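Local coordinates for protein alanine glyoxylate transaminase (PDB 2ZC0) that probably transfers the amino group of alanine to glyoxylate, using pyridoxal 5'-phosphate as cofactor, and works as a homodimer, at residues N100-L114 with R254-V268. Numbering follows the deposited sequence.
Sequences NIVITIGGTGALDLL and RIGWIIAEGEILKKV. With PMP (4'-deoxy-4'-aminopyridoxal-5'-phosphate), chain F.
R254 and T108 meet on the cofactor phosphate: R254 NH2 donates to PMP O3P at 3.0 Å, and T108 OG1 gives the same oxygen a hydrogen bond of 2.7 Å. The phosphorus lies in the guanidinium plane, at its edge, while G106 CA sits over one face; glycine leaves room there for NH2. D276 O of the second subunit also takes a bond from NH2, so the arginine ties the phosphate to the dimer interface. T104 and G256 exchange backbone bonds, as do V102 and I258. These antiparallel pairs join strand 101-104, outermost in this chain's sheet, to 256-259 in the large mixed sheet of the fold type I aminotransferase, and helix 106-114 follows with its N-terminal end at the phosphate. T104 OG1, set between backbone N and carbonyl carbon (chi1 57°), donates to G106 O at 2.9 Å, opposite A110 N across that carbonyl plane. A valine here would probably leave G106 O without this donor and the turn less firmly held. Beta-branched I258 suits a strand, and its extended arm reaches the helix: CG1 lies 3.5 Å from A110 CB, and CD1 meets L114 CD2 tip to tip. Beyond, L114 CD1 touches V268 CG2, and V102 CG2 packs on L265 CD1.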
loop_
_atom_site.group_PDB
_atom_site.type_symbol
_atom_site.label_atom_id
_atom_site.label_comp_id
_atom_site.label_asym_id
_atom_site.label_seq_id
_atom_site.Cartn_x
_atom_site.Cartn_y
_atom_site.Cartn_z
ATOM N N ASN A 100 -18.575 21.492 -10.388
ATOM C CA ASN A 100 -18.483 20.214 -9.687
ATOM C C ASN A 100 -18.630 19.023 -10.631
ATOM O O ASN A 100 -18.881 17.897 -10.199
ATOM C CB ASN A 100 -19.540 20.150 -8.585
ATOM C CG ASN A 100 -19.276 21.141 -7.459
ATOM O OD1 ASN A 100 -18.690 20.798 -6.439
ATOM N ND2 ASN A 100 -19.705 22.375 -7.644
ATOM N N ILE A 101 -18.469 19.279 -11.923
ATOM C CA ILE A 101 -18.578 18.221 -12.912
ATOM C C ILE A 101 -17.207 17.979 -13.522
ATOM O O ILE A 101 -16.553 18.911 -13.967
ATOM C CB ILE A 101 -19.593 18.592 -14.033
ATOM C CG1 ILE A 101 -21.022 18.581 -13.472
ATOM C CG2 ILE A 101 -19.455 17.636 -15.208
ATOM C CD1 ILE A 101 -22.103 18.921 -14.512
ATOM N N VAL A 102 -16.768 16.727 -13.503
ATOM C CA VAL A 102 -15.478 16.344 -14.067
ATOM C C VAL A 102 -15.748 15.316 -15.170
ATOM O O VAL A 102 -16.250 14.225 -14.890
ATOM C CB VAL A 102 -14.549 15.694 -12.995
ATOM C CG1 VAL A 102 -13.192 15.365 -13.605
ATOM C CG2 VAL A 102 -14.392 16.630 -11.804
ATOM N N ILE A 103 -15.425 15.695 -16.411
ATOM C CA ILE A 103 -15.600 14.855 -17.594
ATOM C C ILE A 103 -14.489 13.819 -17.616
ATOM O O ILE A 103 -13.308 14.149 -17.791
ATOM C CB ILE A 103 -15.503 15.656 -18.919
ATOM C CG1 ILE A 103 -16.495 16.820 -18.907
ATOM C CG2 ILE A 103 -15.784 14.743 -20.113
ATOM C CD1 ILE A 103 -17.886 16.426 -18.522
ATOM N N THR A 104 -14.897 12.564 -17.469
ATOM C CA THR A 104 -13.996 11.434 -17.412
ATOM C C THR A 104 -14.159 10.528 -18.628
ATOM O O THR A 104 -15.039 10.745 -19.470
ATOM C CB THR A 104 -14.283 10.616 -16.138
ATOM O OG1 THR A 104 -15.658 10.218 -16.137
ATOM C CG2 THR A 104 -14.025 11.454 -14.902
ATOM N N ILE A 105 -13.297 9.517 -18.713
ATOM C CA ILE A 105 -13.325 8.546 -19.803
ATOM C C ILE A 105 -14.451 7.566 -19.492
ATOM O O ILE A 105 -14.208 6.435 -19.068
ATOM C CB ILE A 105 -11.972 7.773 -19.889
ATOM C CG1 ILE A 105 -10.825 8.753 -20.156
ATOM C CG2 ILE A 105 -12.024 6.734 -20.995
ATOM C CD1 ILE A 105 -10.960 9.531 -21.452
ATOM N N GLY A 106 -15.690 8.021 -19.662
ATOM C CA GLY A 106 -16.846 7.178 -19.385
ATOM C C GLY A 106 -17.132 7.010 -17.901
ATOM O O GLY A 106 -16.430 7.567 -17.061
ATOM N N GLY A 107 -18.177 6.256 -17.575
ATOM C CA GLY A 107 -18.507 6.013 -16.181
ATOM C C GLY A 107 -17.397 5.200 -15.532
ATOM O O GLY A 107 -17.178 5.300 -14.325
ATOM N N THR A 108 -16.689 4.412 -16.345
ATOM C CA THR A 108 -15.587 3.563 -15.889
ATOM C C THR A 108 -14.454 4.424 -15.338
ATOM O O THR A 108 -13.998 4.219 -14.222
ATOM C CB THR A 108 -15.010 2.697 -17.048
ATOM O OG1 THR A 108 -16.038 1.857 -17.587
ATOM C CG2 THR A 108 -13.858 1.817 -16.547
ATOM N N GLY A 109 -14.000 5.383 -16.136
ATOM C CA GLY A 109 -12.929 6.263 -15.699
ATOM C C GLY A 109 -13.316 6.996 -14.435
ATOM O O GLY A 109 -12.515 7.120 -13.516
ATOM N N ALA A 110 -14.558 7.468 -14.383
ATOM C CA ALA A 110 -15.068 8.184 -13.212
ATOM C C ALA A 110 -14.938 7.312 -11.970
ATOM O O ALA A 110 -14.479 7.765 -10.923
ATOM C CB ALA A 110 -16.529 8.574 -13.431
ATOM N N LEU A 111 -15.339 6.054 -12.097
ATOM C CA LEU A 111 -15.284 5.116 -10.978
ATOM C C LEU A 111 -13.833 4.769 -10.586
ATOM O O LEU A 111 -13.550 4.538 -9.417
ATOM C CB LEU A 111 -16.058 3.837 -11.332
ATOM C CG LEU A 111 -17.511 3.568 -10.869
ATOM C CD1 LEU A 111 -18.050 4.679 -9.994
ATOM C CD2 LEU A 111 -18.386 3.350 -12.093
ATOM N N ASP A 112 -12.927 4.725 -11.560
ATOM C CA ASP A 112 -11.522 4.425 -11.291
ATOM C C ASP A 112 -10.874 5.640 -10.606
ATOM O O ASP A 112 -10.143 5.503 -9.622
ATOM C CB ASP A 112 -10.805 4.087 -12.610
ATOM C CG ASP A 112 -9.302 3.914 -12.442
ATOM O OD1 ASP A 112 -8.571 4.879 -12.751
ATOM O OD2 ASP A 112 -8.856 2.839 -12.001
ATOM N N LEU A 113 -11.163 6.830 -11.121
ATOM C CA LEU A 113 -10.637 8.049 -10.528
ATOM C C LEU A 113 -11.086 8.149 -9.059
ATOM O O LEU A 113 -10.278 8.438 -8.178
ATOM C CB LEU A 113 -11.104 9.269 -11.345
ATOM C CG LEU A 113 -10.030 9.883 -12.267
ATOM C CD1 LEU A 113 -9.220 8.794 -12.913
ATOM C CD2 LEU A 113 -10.665 10.795 -13.317
ATOM N N LEU A 114 -12.363 7.869 -8.796
ATOM C CA LEU A 114 -12.883 7.910 -7.435
ATOM C C LEU A 114 -12.246 6.846 -6.527
ATOM O O LEU A 114 -11.961 7.106 -5.359
ATOM C CB LEU A 114 -14.410 7.709 -7.422
ATOM C CG LEU A 114 -15.397 8.899 -7.437
ATOM C CD1 LEU A 114 -14.671 10.241 -7.203
ATOM C CD2 LEU A 114 -16.142 8.892 -8.736
ATOM N N ARG A 254 -16.683 7.404 -24.926
ATOM C CA ARG A 254 -15.942 7.544 -23.676
ATOM C C ARG A 254 -16.191 8.921 -23.053
ATOM O O ARG A 254 -15.244 9.649 -22.774
ATOM C CB ARG A 254 -14.419 7.371 -23.926
ATOM C CG ARG A 254 -13.980 6.098 -24.688
ATOM C CD ARG A 254 -14.097 4.851 -23.820
ATOM N NE ARG A 254 -15.490 4.577 -23.541
ATOM C CZ ARG A 254 -15.982 4.186 -22.372
ATOM N NH1 ARG A 254 -17.293 3.985 -22.270
ATOM N NH2 ARG A 254 -15.189 3.988 -21.320
ATOM N N ILE A 255 -17.457 9.279 -22.858
ATOM C CA ILE A 255 -17.818 10.562 -22.248
ATOM C C ILE A 255 -18.647 10.309 -20.991
ATOM O O ILE A 255 -19.828 9.945 -21.061
ATOM C CB ILE A 255 -18.631 11.474 -23.205
ATOM C CG1 ILE A 255 -17.723 12.041 -24.304
ATOM C CG2 ILE A 255 -19.229 12.657 -22.420
ATOM C CD1 ILE A 255 -16.593 12.936 -23.787
ATOM N N GLY A 256 -18.001 10.487 -19.843
ATOM C CA GLY A 256 -18.652 10.278 -18.568
ATOM C C GLY A 256 -18.304 11.414 -17.629
ATOM O O GLY A 256 -17.612 12.363 -18.017
ATOM N N TRP A 257 -18.760 11.327 -16.387
ATOM C CA TRP A 257 -18.486 12.399 -15.455
ATOM C C TRP A 257 -18.561 12.011 -13.988
ATOM O O TRP A 257 -19.110 10.972 -13.617
ATOM C CB TRP A 257 -19.436 13.582 -15.720
ATOM C CG TRP A 257 -20.904 13.219 -15.623
ATOM C CD1 TRP A 257 -21.639 13.057 -14.480
ATOM C CD2 TRP A 257 -21.783 12.884 -16.708
ATOM N NE1 TRP A 257 -22.915 12.641 -14.785
ATOM C CE2 TRP A 257 -23.031 12.525 -16.144
ATOM C CE3 TRP A 257 -21.636 12.846 -18.099
ATOM C CZ2 TRP A 257 -24.126 12.129 -16.925
ATOM C CZ3 TRP A 257 -22.722 12.451 -18.878
ATOM C CH2 TRP A 257 -23.956 12.098 -18.288
ATOM N N ILE A 258 -17.957 12.860 -13.169
ATOM C CA ILE A 258 -17.966 12.709 -11.740
ATOM C C ILE A 258 -18.649 13.967 -11.229
ATOM O O ILE A 258 -18.531 15.039 -11.827
ATOM C CB ILE A 258 -16.542 12.698 -11.147
ATOM C CG1 ILE A 258 -15.853 11.369 -11.423
ATOM C CG2 ILE A 258 -16.598 12.955 -9.650
ATOM C CD1 ILE A 258 -14.455 11.294 -10.862
ATOM N N ILE A 259 -19.382 13.830 -10.137
ATOM C CA ILE A 259 -20.011 14.975 -9.508
ATOM C C ILE A 259 -19.656 14.739 -8.059
ATOM O O ILE A 259 -20.109 13.765 -7.456
ATOM C CB ILE A 259 -21.551 15.004 -9.634
ATOM C CG1 ILE A 259 -21.992 15.198 -11.086
ATOM C CG2 ILE A 259 -22.092 16.177 -8.811
ATOM C CD1 ILE A 259 -23.535 15.206 -11.231
ATOM N N ALA A 260 -18.806 15.613 -7.534
ATOM C CA ALA A 260 -18.335 15.554 -6.164
ATOM C C ALA A 260 -18.138 16.988 -5.685
ATOM O O ALA A 260 -18.317 17.947 -6.450
ATOM C CB ALA A 260 -17.011 14.792 -6.094
ATOM N N GLU A 261 -17.745 17.134 -4.426
ATOM C CA GLU A 261 -17.559 18.453 -3.847
ATOM C C GLU A 261 -16.383 18.486 -2.915
ATOM O O GLU A 261 -15.802 17.458 -2.606
ATOM C CB GLU A 261 -18.816 18.868 -3.071
ATOM C CG GLU A 261 -19.994 19.225 -3.958
ATOM C CD GLU A 261 -21.268 18.512 -3.544
ATOM O OE1 GLU A 261 -21.718 18.694 -2.387
ATOM O OE2 GLU A 261 -21.813 17.762 -4.383
ATOM N N GLY A 262 -16.035 19.693 -2.485
ATOM C CA GLY A 262 -14.933 19.879 -1.561
ATOM C C GLY A 262 -13.601 19.252 -1.915
ATOM O O GLY A 262 -13.182 19.241 -3.059
ATOM N N GLU A 263 -12.939 18.728 -0.895
ATOM C CA GLU A 263 -11.635 18.123 -1.047
ATOM C C GLU A 263 -11.606 16.920 -1.986
ATOM O O GLU A 263 -10.608 16.686 -2.664
ATOM C CB GLU A 263 -11.092 17.756 0.333
ATOM C CG GLU A 263 -10.877 18.959 1.286
ATOM C CD GLU A 263 -12.181 19.590 1.798
ATOM O OE1 GLU A 263 -13.157 18.853 2.074
ATOM O OE2 GLU A 263 -12.222 20.831 1.943
ATOM N N ILE A 264 -12.687 16.146 -2.031
ATOM C CA ILE A 264 -12.731 14.997 -2.934
ATOM C C ILE A 264 -12.638 15.513 -4.367
ATOM O O ILE A 264 -11.807 15.041 -5.148
ATOM C CB ILE A 264 -14.024 14.164 -2.737
ATOM C CG1 ILE A 264 -13.935 13.394 -1.421
ATOM C CG2 ILE A 264 -14.218 13.191 -3.893
ATOM C CD1 ILE A 264 -15.216 12.706 -1.037
ATOM N N LEU A 265 -13.467 16.497 -4.709
ATOM C CA LEU A 265 -13.429 17.070 -6.057
ATOM C C LEU A 265 -12.030 17.619 -6.392
ATOM O O LEU A 265 -11.520 17.421 -7.503
ATOM C CB LEU A 265 -14.459 18.199 -6.176
ATOM C CG LEU A 265 -14.375 19.087 -7.424
ATOM C CD1 LEU A 265 -14.793 18.294 -8.655
ATOM C CD2 LEU A 265 -15.297 20.304 -7.226
ATOM N N LYS A 266 -11.424 18.300 -5.418
ATOM C CA LYS A 266 -10.095 18.894 -5.578
ATOM C C LYS A 266 -9.037 17.836 -5.912
ATOM O O LYS A 266 -8.234 18.017 -6.830
ATOM C CB LYS A 266 -9.690 19.629 -4.290
ATOM C CG LYS A 266 -8.329 20.333 -4.315
ATOM C CD LYS A 266 -7.879 20.685 -2.888
ATOM C CE LYS A 266 -6.699 21.673 -2.865
ATOM N NZ LYS A 266 -7.088 23.073 -3.223
ATOM N N LYS A 267 -9.048 16.733 -5.169
ATOM C CA LYS A 267 -8.092 15.663 -5.392
ATOM C C LYS A 267 -8.380 14.851 -6.645
ATOM O O LYS A 267 -7.466 14.363 -7.297
ATOM C CB LYS A 267 -8.027 14.734 -4.179
ATOM C CG LYS A 267 -7.225 15.316 -3.033
ATOM C CD LYS A 267 -5.801 15.651 -3.517
ATOM C CE LYS A 267 -4.967 16.256 -2.414
ATOM N NZ LYS A 267 -3.636 15.574 -2.332
ATOM N N VAL A 268 -9.647 14.684 -6.984
ATOM C CA VAL A 268 -9.953 13.938 -8.188
ATOM C C VAL A 268 -9.433 14.709 -9.389
ATOM O O VAL A 268 -9.015 14.124 -10.381
ATOM C CB VAL A 268 -11.446 13.739 -8.366
ATOM C CG1 VAL A 268 -11.727 13.252 -9.783
ATOM C CG2 VAL A 268 -11.952 12.724 -7.349
HETATM N N1 PMP F . -21.731 1.724 -14.763
HETATM C C2 PMP F . -22.511 0.669 -15.092
HETATM C C2A PMP F . -23.471 0.158 -14.015
HETATM C C3 PMP F . -22.442 0.072 -16.379
HETATM O O3 PMP F . -23.256 -1.012 -16.679
HETATM C C4 PMP F . -21.511 0.606 -17.346
HETATM C C4A PMP F . -21.443 -0.045 -18.740
HETATM N N4A PMP F . -20.137 -0.628 -19.048
HETATM C C5 PMP F . -20.645 1.808 -16.915
HETATM C C6 PMP F . -20.801 2.322 -15.605
HETATM C C5A PMP F . -19.617 2.475 -17.849
HETATM O O4P PMP F . -20.160 2.940 -18.696
HETATM P P PMP F . -19.106 3.747 -19.712
HETATM O O1P PMP F . -19.227 5.637 -19.802
HETATM O O2P PMP F . -19.527 3.100 -21.460
HETATM O O3P PMP F . -17.362 3.372 -19.379
#